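Local coordinates for protein diguanylate cyclase (Xanthomonas campestris pv. campestris, PDB 5H5O) that binds cyclic GMP through the cyclic nucleotide-binding domain described here and, as the full-length protein, probably makes cyclic di-GMP from two molecules of GTP, at residues A8-F13 against A110-R115; A15-M20 against V102-S107. One frame throughout, in Å; residues are numbered along the deposited sequence.

Overall arrangement
Helix 8-17 meets the helices at the C-terminal end of this domain twice, once through a salt bridge and once through a pair of rings. Interaction 1 ties helix 8-17 to helix 106-121 by the salt bridge; interaction 2, nested within the loop that interaction 1 closes, brings the end of helix 8-17 to the end of helix 95-104. Their centres lie 9 Å apart, and Glu9 OE2 and Asp105 OD2, 4.3 Å apart, bring like charges close between them. Interaction 1 is the nearer to function: the Phe112 side chain is about 8 Å from bound cyclic GMP, whereas interaction 2 is a surface contact remote from the nucleotide pocket.

Interaction 1 of 2, residues A8-F13 against A110-R115; sequences AEELAF and AHFLRR
Glu10 reaches from helix 8-13 to Arg115 on helix 110-115, spanning a gap that the backbones leave wide: the two short axes approach to 11.6 Å at 110°. CB of Glu10 starts toward the other helix, with CG anti to the carbonyl carbon (chi1 -69°). From there the chain runs extended, carrying CD and its two oxygens across. OE1 accepts Arg115 NH2 at 2.8 Å through its syn lone pair. It also accepts the backbone N of Thr7, just ahead of its own helix. OE2 is the busier oxygen. Arg115 NH1 meets it at 2.6 Å in a nearly straight bond (174°), on the syn side but somewhat out of the carboxylate plane. Phe112 CB lies 3.4 Å from OE2, which sits at the edge of the phenyl ring, near its plane. A water donates to OE2 at 2.6 Å and stands 3.3 Å from His111 ND1, a weak link to the residue before Phe112.

Arg115 thus grips the carboxylate end-on, one nitrogen to each oxygen, with the two flat groups nearly coplanar; the pairing restrains rotation of both. Its chain is bent at chi2 and chi3, which turns the guanidinium back to meet the incoming acid from the opposite direction. Burial alone would disfavour a charge on Glu10; the two bonds from Arg115 probably offset this and keep it ionised.

Phe112 continues inward, edge-to-face with Phe65 and close to Glu68, a cyclic GMP-binding residue. Elsewhere on helix 106-121, Ala110 and Leu113 pack against the second subunit. A leading helix bridged to the C-terminal helix, both packed beside the beta-roll, fits the helical subdomain of the cyclic nucleotide-binding fold.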
ATOM      1  N   ALA A   8      12.960  -8.268  12.541  1.00 22.83           N
ATOM      2  CA  ALA A   8      12.949  -8.942  13.847  1.00 30.64           C
ATOM      3  C   ALA A   8      11.952  -8.233  14.786  1.00 29.39           C
ATOM      4  O   ALA A   8      11.141  -8.865  15.468  1.00 23.10           O
ATOM      5  CB  ALA A   8      14.341  -8.952  14.450  1.00 14.32           C
ATOM      6  N   GLU A   9      12.017  -6.910  14.792  1.00 23.03           N
ATOM      7  CA  GLU A   9      11.094  -6.096  15.569  1.00 24.65           C
ATOM      8  C   GLU A   9       9.623  -6.399  15.240  1.00 22.83           C
ATOM      9  O   GLU A   9       8.802  -6.620  16.132  1.00 27.65           O
ATOM     10  CB  GLU A   9      11.382  -4.627  15.273  1.00 21.18           C
ATOM     11  CG  GLU A   9      10.445  -3.675  15.940  1.00 30.90           C
ATOM     12  CD  GLU A   9      10.790  -2.231  15.598  1.00 38.03           C
ATOM     13  OE1 GLU A   9      11.072  -1.944  14.406  1.00 28.34           O
ATOM     14  OE2 GLU A   9      10.801  -1.409  16.534  1.00 33.69           O
ATOM     15  N   GLU A  10       9.295  -6.393  13.954  1.00 19.92           N
ATOM     16  CA  GLU A  10       7.947  -6.760  13.525  1.00 27.22           C
ATOM     17  C   GLU A  10       7.527  -8.152  14.016  1.00 29.74           C
ATOM     18  O   GLU A  10       6.418  -8.336  14.542  1.00 24.79           O
ATOM     19  CB  GLU A  10       7.833  -6.669  12.001  1.00 23.30           C
ATOM     20  CG  GLU A  10       7.892  -5.243  11.460  1.00 25.67           C
ATOM     21  CD  GLU A  10       8.049  -5.197   9.944  1.00 28.25           C
ATOM     22  OE1 GLU A  10       8.205  -6.266   9.311  1.00 25.27           O
ATOM     23  OE2 GLU A  10       8.009  -4.086   9.380  1.00 30.12           O
ATOM     24  N   LEU A  11       8.418  -9.127  13.847  1.00 22.96           N
ATOM     25  CA  LEU A  11       8.106 -10.499  14.214  1.00 28.01           C
ATOM     26  C   LEU A  11       7.723 -10.531  15.676  1.00 20.19           C
ATOM     27  O   LEU A  11       6.677 -11.064  16.014  1.00 18.57           O
ATOM     28  CB  LEU A  11       9.299 -11.429  13.959  1.00 25.15           C
ATOM     29  CG  LEU A  11       9.161 -12.625  13.017  1.00 35.54           C
ATOM     30  CD1 LEU A  11       8.042 -12.428  11.994  1.00 23.93           C
ATOM     31  CD2 LEU A  11      10.519 -12.927  12.324  1.00 23.54           C
ATOM     32  N   ALA A  12       8.556  -9.934  16.529  1.00 23.93           N
ATOM     33  CA  ALA A  12       8.307  -9.936  17.965  1.00 21.36           C
ATOM     34  C   ALA A  12       7.021  -9.186  18.328  1.00 27.31           C
ATOM     35  O   ALA A  12       6.194  -9.697  19.096  1.00 22.48           O
ATOM     36  CB  ALA A  12       9.493  -9.344  18.740  1.00 22.96           C
ATOM     37  N   PHE A  13       6.857  -7.978  17.786  1.00 20.93           N
ATOM     38  CA  PHE A  13       5.689  -7.169  18.138  1.00 25.36           C
ATOM     39  C   PHE A  13       4.368  -7.675  17.562  1.00 20.60           C
ATOM     40  O   PHE A  13       3.346  -7.632  18.249  1.00 22.55           O
ATOM     41  CB  PHE A  13       5.904  -5.678  17.839  1.00 19.20           C
ATOM     42  CG  PHE A  13       6.696  -4.972  18.901  1.00 23.29           C
ATOM     43  CD1 PHE A  13       6.126  -4.692  20.139  1.00 25.90           C
ATOM     44  CD2 PHE A  13       8.022  -4.625  18.685  1.00 23.24           C
ATOM     45  CE1 PHE A  13       6.857  -4.053  21.143  1.00 23.93           C
ATOM     46  CE2 PHE A  13       8.767  -3.978  19.679  1.00 22.63           C
ATOM     47  CZ  PHE A  13       8.181  -3.689  20.916  1.00 27.52           C
ATOM     48  N   ALA A 110       4.105   2.179  10.090  1.00 24.94           N
ATOM     49  CA  ALA A 110       4.269   2.949   8.855  1.00 27.05           C
ATOM     50  C   ALA A 110       5.336   2.312   7.987  1.00 19.82           C
ATOM     51  O   ALA A 110       5.188   2.197   6.767  1.00 23.23           O
ATOM     52  CB  ALA A 110       4.622   4.416   9.160  1.00 20.92           C
ATOM     53  N   HIS A 111       6.426   1.896   8.626  1.00 20.12           N
ATOM     54  CA  HIS A 111       7.506   1.242   7.904  1.00 24.59           C
ATOM     55  C   HIS A 111       7.005  -0.071   7.292  1.00 24.45           C
ATOM     56  O   HIS A 111       7.290  -0.397   6.118  1.00 19.55           O
ATOM     57  CB  HIS A 111       8.693   1.018   8.840  1.00 33.71           C
ATOM     58  CG  HIS A 111       9.944   0.597   8.138  1.00 59.35           C
ATOM     59  ND1 HIS A 111      10.398  -0.706   8.139  1.00 67.34           N
ATOM     60  CD2 HIS A 111      10.842   1.307   7.412  1.00 66.31           C
ATOM     61  CE1 HIS A 111      11.517  -0.782   7.441  1.00 68.22           C
ATOM     62  NE2 HIS A 111      11.809   0.426   6.990  1.00 70.35           N
ATOM     63  N   PHE A 112       6.224  -0.812   8.072  1.00 20.48           N
ATOM     64  CA  PHE A 112       5.637  -2.036   7.551  1.00 20.96           C
ATOM     65  C   PHE A 112       4.686  -1.745   6.386  1.00 25.60           C
ATOM     66  O   PHE A 112       4.709  -2.451   5.378  1.00 26.29           O
ATOM     67  CB  PHE A 112       4.903  -2.821   8.644  1.00 14.66           C
ATOM     68  CG  PHE A 112       3.982  -3.874   8.099  1.00 21.04           C
ATOM     69  CD1 PHE A 112       4.491  -5.090   7.635  1.00 23.47           C
ATOM     70  CD2 PHE A 112       2.614  -3.655   8.036  1.00 18.07           C
ATOM     71  CE1 PHE A 112       3.650  -6.065   7.117  1.00 23.38           C
ATOM     72  CE2 PHE A 112       1.765  -4.625   7.516  1.00 23.41           C
ATOM     73  CZ  PHE A 112       2.284  -5.832   7.053  1.00 25.86           C
ATOM     74  N   LEU A 113       3.835  -0.727   6.527  1.00 16.48           N
ATOM     75  CA  LEU A 113       2.855  -0.442   5.475  1.00 16.94           C
ATOM     76  C   LEU A 113       3.545  -0.017   4.181  1.00 20.01           C
ATOM     77  O   LEU A 113       3.105  -0.318   3.064  1.00 24.05           O
ATOM     78  CB  LEU A 113       1.895   0.659   5.935  1.00 24.71           C
ATOM     79  CG  LEU A 113       0.895   0.245   7.011  1.00 26.92           C
ATOM     80  CD1 LEU A 113       0.098   1.457   7.523  1.00 23.85           C
ATOM     81  CD2 LEU A 113      -0.045  -0.839   6.490  1.00 24.79           C
ATOM     82  N   ARG A 114       4.623   0.724   4.346  1.00 24.21           N
ATOM     83  CA  ARG A 114       5.445   1.145   3.234  1.00 22.56           C
ATOM     84  C   ARG A 114       6.009  -0.072   2.492  1.00 33.23           C
ATOM     85  O   ARG A 114       5.904  -0.164   1.263  1.00 26.21           O
ATOM     86  CB  ARG A 114       6.570   2.011   3.784  1.00 22.12           C
ATOM     87  CG  ARG A 114       7.406   2.684   2.759  1.00 41.95           C
ATOM     88  CD  ARG A 114       8.059   3.891   3.385  1.00 47.22           C
ATOM     89  NE  ARG A 114       9.059   4.458   2.498  1.00 55.83           N
ATOM     90  CZ  ARG A 114       9.940   5.374   2.881  1.00 56.65           C
ATOM     91  NH1 ARG A 114       9.928   5.819   4.136  1.00 56.60           N
ATOM     92  NH2 ARG A 114      10.828   5.837   2.013  1.00 48.72           N
ATOM     93  N   ARG A 115       6.603  -1.005   3.240  1.00 24.60           N
ATOM     94  CA  ARG A 115       7.096  -2.234   2.646  1.00 28.79           C
ATOM     95  C   ARG A 115       5.975  -3.044   1.994  1.00 24.74           C
ATOM     96  O   ARG A 115       6.194  -3.670   0.971  1.00 26.39           O
ATOM     97  CB  ARG A 115       7.853  -3.094   3.664  1.00 26.66           C
ATOM     98  CG  ARG A 115       9.120  -2.457   4.194  1.00 31.26           C
ATOM     99  CD  ARG A 115      10.191  -3.524   4.504  1.00 43.15           C
ATOM    100  NE  ARG A 115       9.621  -4.786   4.978  1.00 30.43           N
ATOM    101  CZ  ARG A 115       9.066  -4.945   6.174  1.00 26.42           C
ATOM    102  NH1 ARG A 115       8.992  -3.910   7.007  1.00 25.29           N
ATOM    103  NH2 ARG A 115       8.560  -6.123   6.524  1.00 31.21           N
TER
HETATM  104  O   HOH W   1       8.486  -1.875  10.571  1.00 28.39           O

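Interaction 2 of 2, residues A15-M20 against V102-S107; sequences ARFGRM and VDHDPS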
ATOM      1  N   ALA A  15       3.833 -10.767  16.853  1.00 20.15           N
ATOM      2  CA  ALA A  15       3.581 -11.957  17.670  1.00 21.56           C
ATOM      3  C   ALA A  15       2.867 -11.589  18.969  1.00 19.51           C
ATOM      4  O   ALA A  15       1.855 -12.191  19.322  1.00 27.43           O
ATOM      5  CB  ALA A  15       4.890 -12.687  17.968  1.00 22.62           C
ATOM      6  N   ARG A  16       3.381 -10.592  19.680  1.00 20.11           N
ATOM      7  CA  ARG A  16       2.774 -10.188  20.957  1.00 22.50           C
ATOM      8  C   ARG A  16       1.365  -9.580  20.880  1.00 26.81           C
ATOM      9  O   ARG A  16       0.509  -9.881  21.707  1.00 24.80           O
ATOM     10  CB  ARG A  16       3.716  -9.270  21.734  1.00 24.32           C
ATOM     11  CG  ARG A  16       4.923 -10.036  22.302  1.00 21.73           C
ATOM     12  CD  ARG A  16       5.815  -9.159  23.110  1.00 27.20           C
ATOM     13  NE  ARG A  16       5.100  -8.568  24.225  1.00 23.59           N
ATOM     14  CZ  ARG A  16       4.855  -9.182  25.378  1.00 34.14           C
ATOM     15  NH1 ARG A  16       5.278 -10.430  25.591  1.00 27.61           N
ATOM     16  NH2 ARG A  16       4.181  -8.538  26.331  1.00 39.40           N
ATOM     17  N   PHE A  17       1.124  -8.730  19.889  1.00 23.98           N
ATOM     18  CA  PHE A  17      -0.195  -8.107  19.725  1.00 27.36           C
ATOM     19  C   PHE A  17      -1.204  -9.078  19.120  1.00 27.36           C
ATOM     20  O   PHE A  17      -2.408  -8.926  19.293  1.00 25.68           O
ATOM     21  CB  PHE A  17      -0.091  -6.829  18.875  1.00 17.81           C
ATOM     22  CG  PHE A  17       0.401  -5.642  19.643  1.00 28.67           C
ATOM     23  CD1 PHE A  17      -0.473  -4.633  20.019  1.00 30.77           C
ATOM     24  CD2 PHE A  17       1.739  -5.550  20.030  1.00 27.62           C
ATOM     25  CE1 PHE A  17      -0.021  -3.536  20.759  1.00 32.45           C
ATOM     26  CE2 PHE A  17       2.198  -4.461  20.747  1.00 30.00           C
ATOM     27  CZ  PHE A  17       1.310  -3.446  21.117  1.00 37.18           C
ATOM     28  N   GLY A  18      -0.704 -10.085  18.414  1.00 31.44           N
ATOM     29  CA  GLY A  18      -1.574 -11.063  17.783  1.00 33.46           C
ATOM     30  C   GLY A  18      -1.680 -12.338  18.595  1.00 36.56           C
ATOM     31  O   GLY A  18      -1.683 -12.301  19.829  1.00 31.60           O
ATOM     32  N   ARG A  19      -1.777 -13.469  17.903  1.00 30.17           N
ATOM     33  CA  ARG A  19      -1.730 -14.761  18.568  1.00 30.84           C
ATOM     34  C   ARG A  19      -1.169 -15.831  17.646  1.00 30.51           C
ATOM     35  O   ARG A  19      -0.928 -15.587  16.467  1.00 30.60           O
ATOM     36  CB  ARG A  19      -3.109 -15.164  19.064  1.00 30.87           C
ATOM     37  CG  ARG A  19      -4.171 -15.105  18.002  1.00 29.81           C
ATOM     38  CD  ARG A  19      -5.246 -16.079  18.342  1.00 38.57           C
ATOM     39  NE  ARG A  19      -4.648 -17.379  18.630  1.00 50.48           N
ATOM     40  CZ  ARG A  19      -5.196 -18.302  19.413  1.00 46.91           C
ATOM     41  NH1 ARG A  19      -6.369 -18.073  19.992  1.00 45.30           N
ATOM     42  NH2 ARG A  19      -4.568 -19.451  19.609  1.00 40.28           N
HETATM   43  N   MSE A  20      -0.954 -17.019  18.186  1.00 19.86           N
HETATM   44  CA  MSE A  20      -0.333 -18.092  17.410  1.00 23.30           C
HETATM   45  C   MSE A  20      -1.398 -19.065  16.957  1.00 19.32           C
HETATM   46  O   MSE A  20      -2.424 -19.244  17.616  1.00 22.79           O
HETATM   47  CB  MSE A  20       0.734 -18.833  18.236  1.00 27.05           C
HETATM   48  CG  MSE A  20       1.804 -17.919  18.833  1.00 32.62           C
HETATM   49 SE   MSE A  20       2.667 -16.790  17.491  0.42 30.11          SE
HETATM   50  CE  MSE A  20       3.393 -18.208  16.396  1.00 15.89           C
ATOM     51  N   VAL A 102      -0.926   0.002  15.760  1.00 21.37           N
ATOM     52  CA  VAL A 102      -0.789   1.340  15.205  1.00 31.84           C
ATOM     53  C   VAL A 102      -0.713   2.361  16.330  1.00 33.40           C
ATOM     54  O   VAL A 102       0.140   3.245  16.320  1.00 37.14           O
ATOM     55  CB  VAL A 102      -1.991   1.709  14.305  1.00 39.86           C
ATOM     56  CG1 VAL A 102      -1.805   3.087  13.723  1.00 45.16           C
ATOM     57  CG2 VAL A 102      -2.150   0.710  13.196  1.00 46.51           C
ATOM     58  N   ASP A 103      -1.609   2.225  17.303  1.00 37.10           N
ATOM     59  CA  ASP A 103      -1.709   3.183  18.397  1.00 42.35           C
ATOM     60  C   ASP A 103      -0.472   3.161  19.278  1.00 49.55           C
ATOM     61  O   ASP A 103      -0.022   4.201  19.758  1.00 51.44           O
ATOM     62  CB  ASP A 103      -2.952   2.909  19.251  1.00 43.61           C
ATOM     63  CG  ASP A 103      -4.242   3.195  18.514  1.00 46.96           C
ATOM     64  OD1 ASP A 103      -4.224   4.061  17.613  1.00 47.02           O
ATOM     65  OD2 ASP A 103      -5.269   2.551  18.827  1.00 54.48           O
ATOM     66  N   HIS A 104       0.078   1.973  19.497  1.00 47.24           N
ATOM     67  CA  HIS A 104       1.242   1.846  20.368  1.00 41.55           C
ATOM     68  C   HIS A 104       2.559   2.131  19.641  1.00 29.26           C
ATOM     69  O   HIS A 104       3.505   2.660  20.235  1.00 34.27           O
ATOM     70  CB  HIS A 104       1.271   0.468  21.039  1.00 37.76           C
ATOM     71  CG  HIS A 104       2.514   0.214  21.837  1.00 51.53           C
ATOM     72  ND1 HIS A 104       3.648  -0.343  21.289  1.00 56.49           N
ATOM     73  CD2 HIS A 104       2.801   0.445  23.141  1.00 60.41           C
ATOM     74  CE1 HIS A 104       4.581  -0.448  22.219  1.00 59.28           C
ATOM     75  NE2 HIS A 104       4.093   0.022  23.352  1.00 61.45           N
ATOM     76  N   ASP A 105       2.625   1.785  18.358  1.00 24.61           N
ATOM     77  CA  ASP A 105       3.865   1.988  17.619  1.00 31.66           C
ATOM     78  C   ASP A 105       3.629   2.378  16.162  1.00 32.34           C
ATOM     79  O   ASP A 105       3.903   1.588  15.242  1.00 25.13           O
ATOM     80  CB  ASP A 105       4.760   0.754  17.704  1.00 38.36           C
ATOM     81  CG  ASP A 105       6.211   1.075  17.405  1.00 43.58           C
ATOM     82  OD1 ASP A 105       6.484   2.138  16.813  1.00 38.23           O
ATOM     83  OD2 ASP A 105       7.079   0.262  17.758  1.00 38.58           O
ATOM     84  N   PRO A 106       3.151   3.614  15.950  1.00 26.23           N
ATOM     85  CA  PRO A 106       2.801   4.048  14.603  1.00 23.89           C
ATOM     86  C   PRO A 106       3.988   4.014  13.671  1.00 24.25           C
ATOM     87  O   PRO A 106       3.800   3.724  12.486  1.00 20.50           O
ATOM     88  CB  PRO A 106       2.319   5.491  14.804  1.00 26.76           C
ATOM     89  CG  PRO A 106       2.899   5.922  16.120  1.00 27.64           C
ATOM     90  CD  PRO A 106       2.972   4.686  16.952  1.00 24.56           C
ATOM     91  N   SER A 107       5.180   4.292  14.189  1.00 21.71           N
ATOM     92  CA  SER A 107       6.366   4.344  13.343  1.00 21.59           C
ATOM     93  C   SER A 107       6.690   2.956  12.774  1.00 34.55           C
ATOM     94  O   SER A 107       7.016   2.817  11.589  1.00 25.05           O
ATOM     95  CB  SER A 107       7.559   4.921  14.117  1.00 28.67           C
ATOM     96  OG  SER A 107       8.704   5.041  13.283  1.00 35.97           O
TER
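Phe17 and His104 carry the aromatic contact, the direct meeting of the two segments. CZ at the end of the phenyl ring comes to 3.9 Å from His104 ND1, and CB and CG of the histidine lie about as near. The centroids are 5.6 Å apart with the planes at 45°, an oblique pairing with neither the overlap of a stack nor the perpendicular setting of a T. With chi1 at 174° the imidazole swings away from the His104 backbone N, and the two side chains cross at about a right angle. The Phe17 side chain also touches Arg100 and Leu101 of helix 95-104, making this a small patch at the surface.

The hydrogen bonds are local, each within its own part of the chain. Arg19 turns the NE/NH2 side of its guanidinium to one acceptor near the guanidinium plane: both nitrogens donate to Met20 O, a selenomethionine carbonyl, NH2 at 2.9 Å. Asp105, between helices 95-104 and 106-121, is an N-cap, its OD1 accepting Met108 N. Pro106 and Ser107 next to it pack on the second subunit. The pairing therefore joins the exit of the leading helix, just before strand 19-23, to the junction between helices 95-104 and 106-121 that follows the beta-roll in this cyclic nucleotide-binding domain.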